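Local atomic coordinates of amine oxidase (Emericella nidulans, PDB entry 3PGB), a protein that probably oxidises primary amines, using a copper ion and a topaquinone made from one of its own tyrosines. Residues Y454-H459 with S466-V471; L635-H640 with P671-T676; Q58-P63 with R337-A342; V690-G695 with S715-T720. All blocks are in the same frame, centred on the assembly; numbering follows the deposited sequence.

Contact 1. Residues Y454-H459 with S466-V471; sequences YPMARH and SVTKNV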
loop_
_atom_site.group_PDB
_atom_site.type_symbol
_atom_site.label_atom_id
_atom_site.label_comp_id
_atom_site.label_asym_id
_atom_site.label_seq_id
_atom_site.Cartn_x
_atom_site.Cartn_y
_atom_site.Cartn_z
ATOM N N TYR A 454 9.386 8.240 4.841
ATOM C CA TYR A 454 9.541 7.543 6.119
ATOM C C TYR A 454 10.883 6.811 6.120
ATOM O O TYR A 454 11.334 6.363 5.073
ATOM C CB TYR A 454 8.386 6.542 6.324
ATOM C CG TYR A 454 8.378 5.384 5.337
ATOM C CD1 TYR A 454 7.713 5.477 4.120
ATOM C CD2 TYR A 454 9.048 4.196 5.622
ATOM C CE1 TYR A 454 7.711 4.413 3.215
ATOM C CE2 TYR A 454 9.057 3.139 4.730
ATOM C CZ TYR A 454 8.387 3.251 3.529
ATOM O OH TYR A 454 8.395 2.195 2.649
ATOM N N PRO A 455 11.513 6.665 7.296
ATOM C CA PRO A 455 12.811 6.008 7.378
ATOM C C PRO A 455 12.699 4.500 7.195
ATOM O O PRO A 455 11.612 3.949 7.310
ATOM C CB PRO A 455 13.269 6.333 8.800
ATOM C CG PRO A 455 12.023 6.403 9.570
ATOM C CD PRO A 455 10.986 6.979 8.633
ATOM N N MET A 456 13.823 3.852 6.911
ATOM C CA MET A 456 13.872 2.399 6.764
ATOM C C MET A 456 13.669 1.696 8.115
ATOM O O MET A 456 12.907 0.731 8.221
ATOM C CB MET A 456 15.227 1.990 6.163
ATOM C CG MET A 456 15.503 0.484 6.099
ATOM S SD MET A 456 14.653 -0.318 4.728
ATOM C CE MET A 456 12.993 -0.241 5.326
ATOM N N ALA A 457 14.361 2.186 9.140
ATOM C CA ALA A 457 14.350 1.554 10.455
ATOM C C ALA A 457 14.720 2.561 11.539
ATOM O O ALA A 457 15.350 3.586 11.266
ATOM C CB ALA A 457 15.321 0.379 10.474
ATOM N N ARG A 458 14.321 2.268 12.770
ATOM C CA ARG A 458 14.668 3.117 13.898
ATOM C C ARG A 458 14.554 2.355 15.184
ATOM O O ARG A 458 13.910 1.309 15.228
ATOM C CB ARG A 458 13.736 4.322 13.976
ATOM C CG ARG A 458 12.360 3.996 14.520
ATOM C CD ARG A 458 11.407 5.190 14.483
ATOM N NE ARG A 458 12.062 6.451 14.825
ATOM C CZ ARG A 458 12.481 6.789 16.041
ATOM N NH1 ARG A 458 12.338 5.962 17.079
ATOM N NH2 ARG A 458 13.062 7.962 16.221
ATOM N N HIS A 459 15.180 2.895 16.227
ATOM C CA HIS A 459 14.870 2.498 17.596
ATOM C C HIS A 459 15.337 3.529 18.616
ATOM O O HIS A 459 16.490 3.952 18.593
ATOM C CB HIS A 459 15.475 1.147 17.944
ATOM C CG HIS A 459 15.112 0.686 19.316
ATOM N ND1 HIS A 459 13.805 0.502 19.710
ATOM C CD2 HIS A 459 15.876 0.405 20.399
ATOM C CE1 HIS A 459 13.781 0.108 20.970
ATOM N NE2 HIS A 459 15.023 0.041 21.411
ATOM N N SER A 466 18.430 5.948 17.222
ATOM C CA SER A 466 19.077 5.643 15.957
ATOM C C SER A 466 18.040 5.518 14.856
ATOM O O SER A 466 16.907 5.096 15.110
ATOM C CB SER A 466 19.899 4.358 16.069
ATOM O OG SER A 466 19.058 3.227 16.122
ATOM N N VAL A 467 18.434 5.901 13.640
ATOM C CA VAL A 467 17.553 5.842 12.472
ATOM C C VAL A 467 18.335 5.577 11.182
ATOM O O VAL A 467 19.471 6.037 11.037
ATOM C CB VAL A 467 16.760 7.152 12.294
ATOM C CG1 VAL A 467 15.747 7.008 11.163
ATOM C CG2 VAL A 467 16.062 7.540 13.585
ATOM N N THR A 468 17.724 4.819 10.271
ATOM C CA THR A 468 18.275 4.564 8.939
ATOM C C THR A 468 17.321 5.142 7.900
ATOM O O THR A 468 16.107 4.946 7.991
ATOM C CB THR A 468 18.423 3.053 8.661
ATOM O OG1 THR A 468 19.269 2.455 9.649
ATOM C CG2 THR A 468 19.019 2.813 7.289
ATOM N N LYS A 469 17.865 5.854 6.917
ATOM C CA LYS A 469 17.043 6.429 5.861
ATOM C C LYS A 469 16.551 5.342 4.918
ATOM O O LYS A 469 17.186 4.300 4.787
ATOM C CB LYS A 469 17.821 7.479 5.063
ATOM C CG LYS A 469 18.263 8.698 5.865
ATOM C CD LYS A 469 18.608 9.888 4.954
ATOM C CE LYS A 469 17.553 10.995 5.003
ATOM N NZ LYS A 469 16.170 10.534 4.718
ATOM N N ASN A 470 15.417 5.592 4.275
ATOM C CA ASN A 470 14.871 4.690 3.263
ATOM C C ASN A 470 15.082 5.291 1.876
ATOM O O ASN A 470 14.195 5.958 1.319
ATOM C CB ASN A 470 13.380 4.430 3.526
ATOM C CG ASN A 470 12.771 3.429 2.564
ATOM O OD1 ASN A 470 13.473 2.712 1.859
ATOM N ND2 ASN A 470 11.451 3.379 2.532
ATOM N N VAL A 471 16.271 5.063 1.328
ATOM C CA VAL A 471 16.588 5.499 -0.023
ATOM C C VAL A 471 16.443 4.310 -0.966
ATOM O O VAL A 471 17.094 3.279 -0.768
ATOM C CB VAL A 471 18.010 6.079 -0.112
ATOM C CG1 VAL A 471 18.280 6.591 -1.520
ATOM C CG2 VAL A 471 18.188 7.194 0.907
#
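Asn470 reaches across to Tyr454 and to the chain that follows it. Its CB lies 3.2 Å from Tyr454 O and also sits close to Met456 N. CG is anti to the backbone N (chi1 -176°), which carries the amide past the Tyr454 carbonyl to the phenol ring. CG itself touches Tyr454 O only loosely. At the tip, ND2 comes within 3.2 Å of Tyr454 CZ. It approaches obliquely, with the amide and ring planes 56° apart.

Next to this, Pro455 CB packs on Val467 CG1 at 3.5 Å. The other methyl, Val467 CG2, is 4.0 Å from Arg458 CB; the two side chains run alongside each other from neighbouring strands, in the same direction. The Arg458 guanidinium goes on to salt bridges with Asp420 and Asp485 of the second subunit, where Asp485 directly follows the topaquinone position. His459 is hydrogen-bonded to Asp485 and Asp249 of that subunit.

Ser466 and His459 exchange two backbone hydrogen bonds, and Thr468 N donates to Ala457 O at 2.9 Å. Thr468 O takes Met456 N at 2.8 Å and, weakly, Ala457 N at 3.5 Å. Two residues thus face one, a classic beta bulge. It lies at the base of the antiparallel hairpin of strands 457-460 and 464-479, consistent with the hairpin arms by which copper amine oxidase subunits embrace each other.

Contact 2. Residues L635-H640 with P671-T676; sequences LVHAAH and PVDFST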
loop_
_atom_site.group_PDB
_atom_site.type_symbol
_atom_site.label_atom_id
_atom_site.label_comp_id
_atom_site.label_asym_id
_atom_site.label_seq_id
_atom_site.Cartn_x
_atom_site.Cartn_y
_atom_site.Cartn_z
ATOM N N LEU A 635 -14.705 -13.388 -22.707
ATOM C CA LEU A 635 -13.337 -13.868 -22.836
ATOM C C LEU A 635 -13.259 -15.273 -23.392
ATOM O O LEU A 635 -12.386 -15.571 -24.202
ATOM C CB LEU A 635 -12.632 -13.828 -21.477
ATOM C CG LEU A 635 -12.213 -12.454 -20.967
ATOM C CD1 LEU A 635 -11.473 -12.606 -19.652
ATOM C CD2 LEU A 635 -11.350 -11.748 -21.994
ATOM N N VAL A 636 -14.162 -16.135 -22.939
ATOM C CA VAL A 636 -14.098 -17.558 -23.247
ATOM C C VAL A 636 -12.723 -18.085 -22.796
ATOM O O VAL A 636 -12.452 -18.092 -21.599
ATOM C CB VAL A 636 -14.444 -17.832 -24.731
ATOM C CG1 VAL A 636 -14.544 -19.327 -25.003
ATOM C CG2 VAL A 636 -15.756 -17.154 -25.083
ATOM N N HIS A 637 -11.847 -18.483 -23.716
ATOM C CA HIS A 637 -10.541 -19.033 -23.323
ATOM C C HIS A 637 -9.388 -18.010 -23.407
ATOM O O HIS A 637 -8.228 -18.378 -23.202
ATOM C CB HIS A 637 -10.201 -20.266 -24.175
ATOM C CG HIS A 637 -11.181 -21.389 -24.038
ATOM N ND1 HIS A 637 -11.450 -22.002 -22.831
ATOM C CD2 HIS A 637 -11.936 -22.033 -24.960
ATOM C CE1 HIS A 637 -12.339 -22.962 -23.013
ATOM N NE2 HIS A 637 -12.649 -23.004 -24.297
ATOM N N ALA A 638 -9.710 -16.740 -23.661
ATOM C CA ALA A 638 -8.709 -15.735 -24.049
ATOM C C ALA A 638 -7.835 -15.159 -22.920
ATOM O O ALA A 638 -6.786 -14.574 -23.193
ATOM C CB ALA A 638 -9.386 -14.593 -24.808
ATOM N N ALA A 639 -8.265 -15.305 -21.670
ATOM C CA ALA A 639 -7.541 -14.726 -20.532
ATOM C C ALA A 639 -7.729 -15.563 -19.269
ATOM O O ALA A 639 -8.251 -15.080 -18.264
ATOM C CB ALA A 639 -8.004 -13.307 -20.297
ATOM N N HIS A 640 -7.300 -16.822 -19.319
ATOM C CA HIS A 640 -7.467 -17.722 -18.172
ATOM C C HIS A 640 -6.544 -17.388 -17.004
ATOM O O HIS A 640 -6.724 -17.896 -15.900
ATOM C CB HIS A 640 -7.254 -19.178 -18.585
ATOM C CG HIS A 640 -8.454 -19.807 -19.215
ATOM N ND1 HIS A 640 -9.667 -19.903 -18.569
ATOM C CD2 HIS A 640 -8.621 -20.405 -20.417
ATOM C CE1 HIS A 640 -10.534 -20.516 -19.354
ATOM N NE2 HIS A 640 -9.923 -20.830 -20.482
ATOM N N PRO A 671 -4.108 -18.391 -29.544
ATOM C CA PRO A 671 -2.719 -18.824 -29.638
ATOM C C PRO A 671 -2.151 -19.325 -28.314
ATOM O O PRO A 671 -1.608 -20.433 -28.259
ATOM C CB PRO A 671 -1.996 -17.563 -30.113
ATOM C CG PRO A 671 -2.988 -16.892 -30.979
ATOM C CD PRO A 671 -4.340 -17.172 -30.345
ATOM N N VAL A 672 -2.289 -18.526 -27.261
ATOM C CA VAL A 672 -1.890 -18.948 -25.917
ATOM C C VAL A 672 -3.126 -19.070 -25.031
ATOM O O VAL A 672 -3.786 -18.079 -24.711
ATOM C CB VAL A 672 -0.869 -17.988 -25.273
ATOM C CG1 VAL A 672 -0.420 -18.523 -23.916
ATOM C CG2 VAL A 672 0.327 -17.801 -26.186
ATOM N N ASP A 673 -3.435 -20.308 -24.667
ATOM C CA ASP A 673 -4.474 -20.627 -23.718
ATOM C C ASP A 673 -3.756 -20.996 -22.420
ATOM O O ASP A 673 -3.239 -22.113 -22.268
ATOM C CB ASP A 673 -5.305 -21.788 -24.261
ATOM C CG ASP A 673 -6.431 -22.200 -23.336
ATOM O OD1 ASP A 673 -6.274 -22.073 -22.101
ATOM O OD2 ASP A 673 -7.466 -22.685 -23.858
ATOM N N PHE A 674 -3.713 -20.037 -21.496
ATOM C CA PHE A 674 -2.989 -20.194 -20.232
ATOM C C PHE A 674 -3.412 -21.456 -19.466
ATOM O O PHE A 674 -2.572 -22.093 -18.832
ATOM C CB PHE A 674 -3.152 -18.937 -19.360
ATOM C CG PHE A 674 -2.258 -18.912 -18.149
ATOM C CD1 PHE A 674 -0.888 -18.737 -18.287
ATOM C CD2 PHE A 674 -2.781 -19.059 -16.872
ATOM C CE1 PHE A 674 -0.058 -18.714 -17.176
ATOM C CE2 PHE A 674 -1.951 -19.032 -15.755
ATOM C CZ PHE A 674 -0.594 -18.863 -15.910
ATOM N N SER A 675 -4.691 -21.829 -19.539
ATOM C CA SER A 675 -5.181 -23.055 -18.866
ATOM C C SER A 675 -4.346 -24.297 -19.146
ATOM O O SER A 675 -4.177 -25.142 -18.266
ATOM C CB SER A 675 -6.629 -23.369 -19.254
ATOM O OG SER A 675 -7.517 -22.574 -18.502
ATOM N N THR A 676 -3.837 -24.395 -20.372
ATOM C CA THR A 676 -3.139 -25.585 -20.849
ATOM C C THR A 676 -1.731 -25.719 -20.261
ATOM O O THR A 676 -1.089 -26.748 -20.428
ATOM C CB THR A 676 -3.057 -25.597 -22.402
ATOM O OG1 THR A 676 -2.176 -24.562 -22.852
ATOM C CG2 THR A 676 -4.446 -25.383 -23.029
HETATM O O HOH W 1 -5.948 -17.883 -21.487
#
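Ser675 OG sits over one face of the His640 imidazole, 3.0 Å from His640 CG and offset toward the rim. Asp673 approaches the same side of the ring obliquely. Its OD1 is 3.3 Å from His640 CD2, and the carboxylate and ring planes are 21° apart. The second oxygen, Asp673 OD2, lies 3.7 Å from His637 CB. CG of Asp673 is anti to the backbone N (chi1 -180°), which swings the carboxylate over to both histidines. The two imidazoles meet at their edges through a 3.0 Å hydrogen bond between His637 ND1 and His640 NE2. Each nitrogen lies in the other ring's plane, though the rings are twisted. Either nitrogen could be the donor. The nearby carboxylate would tend to stabilise a positive charge on the pair.

Both segments are loops of the copper amine oxidase enzyme domain, on either side of strand 646-650 in sequence. A type II' beta turn from Leu635 to Ala638 presents His637. One water ties the loops together: it donates to His637 O and accepts from His640 N and Phe674 N.

Farther out, His640 ND1 is hydrogen-bonded to Glu643, which helps fix the ring. Asp673 O accepts from both Thr676 N and Thr676 OG1, the latter at 2.7 Å, at the start of the 3-10 segment 674-676. Phe674 meets the ring of Phe677, a calcium-site residue; the ion is about 9 Å from the Phe674 side chain.

Contact 3. Residues Q58-P63 with R337-A342; sequences QEIKAP and RYSVDA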
loop_
_atom_site.group_PDB
_atom_site.type_symbol
_atom_site.label_atom_id
_atom_site.label_comp_id
_atom_site.label_asym_id
_atom_site.label_seq_id
_atom_site.Cartn_x
_atom_site.Cartn_y
_atom_site.Cartn_z
ATOM N N GLN A 58 27.201 6.638 -13.318
ATOM C CA GLN A 58 28.482 6.105 -13.772
ATOM C C GLN A 58 28.302 5.365 -15.097
ATOM O O GLN A 58 27.262 4.742 -15.327
ATOM C CB GLN A 58 29.101 5.178 -12.717
ATOM C CG GLN A 58 29.519 5.907 -11.447
ATOM C CD GLN A 58 30.230 5.024 -10.425
ATOM O OE1 GLN A 58 30.216 3.796 -10.517
ATOM N NE2 GLN A 58 30.852 5.657 -9.443
ATOM N N GLU A 59 29.297 5.484 -15.975
ATOM C CA GLU A 59 29.353 4.701 -17.210
ATOM C C GLU A 59 30.082 3.405 -16.945
ATOM O O GLU A 59 31.278 3.419 -16.688
ATOM C CB GLU A 59 30.124 5.430 -18.304
ATOM C CG GLU A 59 29.410 6.579 -18.961
ATOM C CD GLU A 59 30.274 7.210 -20.043
ATOM O OE1 GLU A 59 30.617 8.410 -19.918
ATOM O OE2 GLU A 59 30.639 6.484 -20.998
ATOM N N ILE A 60 29.365 2.289 -17.017
ATOM C CA ILE A 60 29.984 0.977 -16.917
ATOM C C ILE A 60 29.687 0.152 -18.165
ATOM O O ILE A 60 28.875 0.545 -19.009
ATOM C CB ILE A 60 29.516 0.219 -15.658
ATOM C CG1 ILE A 60 27.993 0.048 -15.650
ATOM C CG2 ILE A 60 29.968 0.952 -14.400
ATOM C CD1 ILE A 60 27.534 -1.090 -14.766
ATOM N N LYS A 61 30.362 -0.990 -18.280
ATOM C CA LYS A 61 30.064 -1.944 -19.340
ATOM C C LYS A 61 29.534 -3.244 -18.745
ATOM O O LYS A 61 30.197 -3.878 -17.915
ATOM C CB LYS A 61 31.286 -2.167 -20.236
ATOM C CG LYS A 61 31.437 -1.043 -21.276
ATOM C CD LYS A 61 32.590 -1.258 -22.255
ATOM C CE LYS A 61 32.710 -0.069 -23.219
ATOM N NZ LYS A 61 33.733 -0.282 -24.292
ATOM N N ALA A 62 28.327 -3.624 -19.163
ATOM C CA ALA A 62 27.686 -4.849 -18.683
ATOM C C ALA A 62 28.598 -6.041 -18.945
ATOM O O ALA A 62 29.295 -6.064 -19.961
ATOM C CB ALA A 62 26.343 -5.053 -19.368
ATOM N N PRO A 63 28.608 -7.030 -18.030
ATOM C CA PRO A 63 29.480 -8.205 -18.203
ATOM C C PRO A 63 29.144 -9.062 -19.426
ATOM O O PRO A 63 30.015 -9.762 -19.940
ATOM C CB PRO A 63 29.265 -9.004 -16.908
ATOM C CG PRO A 63 27.986 -8.527 -16.366
ATOM C CD PRO A 63 27.853 -7.093 -16.767
ATOM N N ARG A 337 23.381 8.115 -7.977
ATOM C CA ARG A 337 24.215 7.128 -7.269
ATOM C C ARG A 337 24.021 5.703 -7.800
ATOM O O ARG A 337 23.923 4.746 -7.039
ATOM C CB ARG A 337 23.935 7.171 -5.770
ATOM C CG ARG A 337 24.255 8.510 -5.113
ATOM C CD ARG A 337 24.152 8.404 -3.595
ATOM N NE ARG A 337 22.918 7.725 -3.213
ATOM C CZ ARG A 337 22.716 7.066 -2.077
ATOM N NH1 ARG A 337 23.655 6.978 -1.145
ATOM N NH2 ARG A 337 21.543 6.484 -1.880
ATOM N N TYR A 338 23.987 5.576 -9.119
ATOM C CA TYR A 338 23.872 4.280 -9.779
ATOM C C TYR A 338 24.737 4.266 -11.038
ATOM O O TYR A 338 25.379 5.269 -11.373
ATOM C CB TYR A 338 22.409 3.960 -10.095
ATOM C CG TYR A 338 21.661 5.040 -10.835
ATOM C CD1 TYR A 338 21.033 6.073 -10.150
ATOM C CD2 TYR A 338 21.554 5.013 -12.222
ATOM C CE1 TYR A 338 20.325 7.058 -10.830
ATOM C CE2 TYR A 338 20.856 5.998 -12.912
ATOM C CZ TYR A 338 20.246 7.013 -12.207
ATOM O OH TYR A 338 19.556 7.983 -12.879
ATOM N N SER A 339 24.772 3.123 -11.713
ATOM C CA SER A 339 25.615 2.939 -12.888
ATOM C C SER A 339 24.807 2.370 -14.038
ATOM O O SER A 339 23.914 1.562 -13.833
ATOM C CB SER A 339 26.767 2.006 -12.540
ATOM O OG SER A 339 27.373 2.406 -11.319
ATOM N N VAL A 340 25.131 2.796 -15.251
ATOM C CA VAL A 340 24.376 2.416 -16.437
ATOM C C VAL A 340 25.295 2.123 -17.621
ATOM O O VAL A 340 26.284 2.831 -17.842
ATOM C CB VAL A 340 23.409 3.537 -16.851
ATOM C CG1 VAL A 340 22.850 3.283 -18.250
ATOM C CG2 VAL A 340 22.278 3.675 -15.840
ATOM N N ASP A 341 24.968 1.060 -18.355
ATOM C CA ASP A 341 25.490 0.827 -19.692
ATOM C C ASP A 341 24.366 1.219 -20.646
ATOM O O ASP A 341 23.365 0.517 -20.767
ATOM C CB ASP A 341 25.883 -0.644 -19.872
ATOM C CG ASP A 341 26.580 -0.924 -21.204
ATOM O OD1 ASP A 341 26.392 -0.149 -22.178
ATOM O OD2 ASP A 341 27.303 -1.951 -21.281
ATOM N N ALA A 342 24.529 2.361 -21.300
ATOM C CA ALA A 342 23.502 2.883 -22.199
ATOM C C ALA A 342 23.336 2.021 -23.453
ATOM O O ALA A 342 22.228 1.875 -23.962
ATOM C CB ALA A 342 23.821 4.323 -22.585
#
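A short parallel strand pairing joins Gln58 and Glu59, near the start of the modelled chain, to Ser339 and Val340 of the enzyme domain. Gln58 is gripped twice through its backbone. Its N donates to Tyr338 O at 3.0 Å, and its O accepts from Val340 N at 2.9 Å. Ile60 N then donates to Val340 O at 3.2 Å, but from well above the carbonyl plane (51° out of it).

Beyond this the pairing passes to a side chain. Asp341 CG is anti to the backbone N (chi1 -174°), which extends the carboxylate beside the 58-63 segment. Asp341 OD2 receives Ala62 N at 2.9 Å on its anti lone pair. OD1 is held by Arg344 N, so both oxygens are engaged. Ile60 lays its CG2 against Ser339 CB at 3.8 Å, with CG1 and CD1 alongside at similar range.

Tyr338 O also accepts from Gln322 of the second subunit. Within the chain, strand 339-341 runs between 58-59 and its antiparallel partner 346-349. Ile60 rests on Tyr346 and Thr348 of that partner, and Ala62 reaches Tyr355 of strand 352-359.

Contact 4. Residues V690-G695 with S715-T720; sequences VWLNLG and SGVAFT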
loop_
_atom_site.group_PDB
_atom_site.type_symbol
_atom_site.label_atom_id
_atom_site.label_comp_id
_atom_site.label_asym_id
_atom_site.label_seq_id
_atom_site.Cartn_x
_atom_site.Cartn_y
_atom_site.Cartn_z
ATOM N N VAL A 690 6.417 -17.975 -11.216
ATOM C CA VAL A 690 5.281 -17.435 -10.492
ATOM C C VAL A 690 4.630 -16.363 -11.359
ATOM O O VAL A 690 5.274 -15.394 -11.741
ATOM C CB VAL A 690 5.707 -16.854 -9.145
ATOM C CG1 VAL A 690 4.491 -16.349 -8.371
ATOM C CG2 VAL A 690 6.460 -17.903 -8.345
ATOM N N TRP A 691 3.358 -16.573 -11.686
ATOM C CA TRP A 691 2.566 -15.630 -12.466
ATOM C C TRP A 691 1.659 -14.848 -11.511
ATOM O O TRP A 691 0.806 -15.432 -10.851
ATOM C CB TRP A 691 1.718 -16.378 -13.505
ATOM C CG TRP A 691 2.492 -17.325 -14.368
ATOM C CD1 TRP A 691 2.777 -18.631 -14.101
ATOM C CD2 TRP A 691 3.076 -17.046 -15.644
ATOM N NE1 TRP A 691 3.507 -19.182 -15.127
ATOM C CE2 TRP A 691 3.703 -18.228 -16.087
ATOM C CE3 TRP A 691 3.132 -15.911 -16.456
ATOM C CZ2 TRP A 691 4.377 -18.307 -17.307
ATOM C CZ3 TRP A 691 3.800 -15.993 -17.668
ATOM C CH2 TRP A 691 4.411 -17.183 -18.082
ATOM N N LEU A 692 1.848 -13.532 -11.443
ATOM C CA LEU A 692 1.148 -12.688 -10.466
ATOM C C LEU A 692 0.204 -11.713 -11.138
ATOM O O LEU A 692 0.569 -11.085 -12.135
ATOM C CB LEU A 692 2.152 -11.872 -9.652
ATOM C CG LEU A 692 3.167 -12.652 -8.836
ATOM C CD1 LEU A 692 4.202 -11.691 -8.291
ATOM C CD2 LEU A 692 2.476 -13.437 -7.718
ATOM N N ASN A 693 -0.999 -11.574 -10.582
ATOM C CA ASN A 693 -1.928 -10.538 -11.017
ATOM C C ASN A 693 -1.917 -9.335 -10.081
ATOM O O ASN A 693 -2.093 -9.474 -8.868
ATOM C CB ASN A 693 -3.354 -11.084 -11.126
ATOM C CG ASN A 693 -3.590 -11.870 -12.405
ATOM O OD1 ASN A 693 -3.028 -11.556 -13.455
ATOM N ND2 ASN A 693 -4.435 -12.888 -12.323
ATOM N N LEU A 694 -1.676 -8.157 -10.648
ATOM C CA LEU A 694 -2.051 -6.919 -10.000
ATOM C C LEU A 694 -3.415 -6.570 -10.574
ATOM O O LEU A 694 -3.723 -6.952 -11.705
ATOM C CB LEU A 694 -1.034 -5.814 -10.282
ATOM C CG LEU A 694 0.429 -6.078 -9.902
ATOM C CD1 LEU A 694 1.210 -4.774 -9.938
ATOM C CD2 LEU A 694 0.568 -6.728 -8.552
ATOM N N GLY A 695 -4.248 -5.876 -9.808
ATOM C CA GLY A 695 -5.580 -5.540 -10.288
ATOM C C GLY A 695 -6.451 -4.760 -9.326
ATOM O O GLY A 695 -6.114 -4.614 -8.154
ATOM N N SER A 715 -2.247 -0.728 -7.218
ATOM C CA SER A 715 -2.148 -2.151 -6.956
ATOM C C SER A 715 -0.674 -2.532 -7.020
ATOM O O SER A 715 0.055 -2.059 -7.894
ATOM C CB SER A 715 -2.959 -2.928 -7.993
ATOM O OG SER A 715 -2.910 -4.320 -7.761
ATOM N N GLY A 716 -0.222 -3.365 -6.088
ATOM C CA GLY A 716 1.187 -3.718 -6.039
ATOM C C GLY A 716 1.493 -4.989 -5.283
ATOM O O GLY A 716 0.741 -5.399 -4.401
ATOM N N VAL A 717 2.608 -5.611 -5.664
ATOM C CA VAL A 717 3.175 -6.757 -4.956
ATOM C C VAL A 717 4.619 -6.434 -4.603
ATOM O O VAL A 717 5.210 -5.519 -5.165
ATOM C CB VAL A 717 3.135 -8.058 -5.796
ATOM C CG1 VAL A 717 1.721 -8.608 -5.866
ATOM C CG2 VAL A 717 3.700 -7.828 -7.192
ATOM N N ALA A 718 5.176 -7.182 -3.663
ATOM C CA ALA A 718 6.544 -6.972 -3.230
ATOM C C ALA A 718 7.226 -8.311 -2.993
ATOM O O ALA A 718 6.632 -9.225 -2.428
ATOM C CB ALA A 718 6.563 -6.151 -1.973
ATOM N N PHE A 719 8.468 -8.424 -3.448
ATOM C CA PHE A 719 9.276 -9.610 -3.208
ATOM C C PHE A 719 10.309 -9.199 -2.183
ATOM O O PHE A 719 11.050 -8.248 -2.410
ATOM C CB PHE A 719 9.966 -10.098 -4.490
ATOM C CG PHE A 719 9.102 -10.043 -5.717
ATOM C CD1 PHE A 719 7.760 -10.368 -5.662
ATOM C CD2 PHE A 719 9.649 -9.704 -6.949
ATOM C CE1 PHE A 719 6.975 -10.335 -6.803
ATOM C CE2 PHE A 719 8.866 -9.673 -8.094
ATOM C CZ PHE A 719 7.527 -9.984 -8.020
ATOM N N THR A 720 10.342 -9.895 -1.051
ATOM C CA THR A 720 11.261 -9.567 0.033
ATOM C C THR A 720 12.023 -10.813 0.473
ATOM O O THR A 720 11.463 -11.899 0.461
ATOM C CB THR A 720 10.507 -8.962 1.240
ATOM O OG1 THR A 720 11.446 -8.352 2.131
ATOM C CG2 THR A 720 9.702 -10.027 2.001
#
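Leu692 and Leu694 both hold CG anti to the carbonyl carbon (chi1 -60° and -57°), and this turns their methyls onto Val717 and Phe719. The two segments belong to the beta-sandwich of the copper amine oxidase enzyme domain. No backbone hydrogen bond links them directly. Strand 690-695 bonds to strands 532-542 and 646-650 through its own backbone, while strand 714-722 pairs with 498-504 and 613-619. The contact is therefore made by side chains packed between the two strands, whose axes come within 5.9 Å.

Leu692 CD1 comes to the edge of the Phe719 ring, near its plane, at 3.4 Å from Phe719 CE1. The two side chains arrive from opposite directions. CD1 of Leu692 also touches Val717 CG2 at 4.0 Å. Leu694 crosses Val717 obliquely, and its CD2 meets both methyls, with Val717 CG1 at 3.5 Å. The other branch, Leu694 CD1, lies along the backbone of Ser715 and Gly716. Ile618 and Val500 pack on Phe719 as well, and Phe542, a calcium-site residue, meets its ring edge-to-face.

Toward the copper the packing turns polar. The nearest atoms of Gly695 and the copper ion are about 10 Å apart, and Gly695 comes three residues before the copper ligand His698 on the same strand. Ser715 OG is 3.5 Å from Leu694 CB and is also hydrogen-bonded to Gly623 O. Ser715 OG accepts Gly695 N at 2.9 Å, with an angle of 149° at the hydrogen.

In the fold
Contact 4 lies deepest, about 12 Å from the chain centre, and is the one beside the copper site. It touches contact 2, where Phe674 CZ packs on Trp691 CG at 3.8 Å, edge-to-face. That places the calcium-side loops against the strand that leads to His698. Contacts 1 and 3 lie farther out and both touch the second subunit. They meet where Val471 CG1 packs on Arg337 NH2 at 3.3 Å, though their centres are 28 Å apart. Contacts 1 and 2 are on opposite sides of the chain centre, about 45 Å apart between centres. Contact 1 lies away from the copper and calcium sites but reaches Asp485 of the second subunit, next in sequence to the topaquinone there.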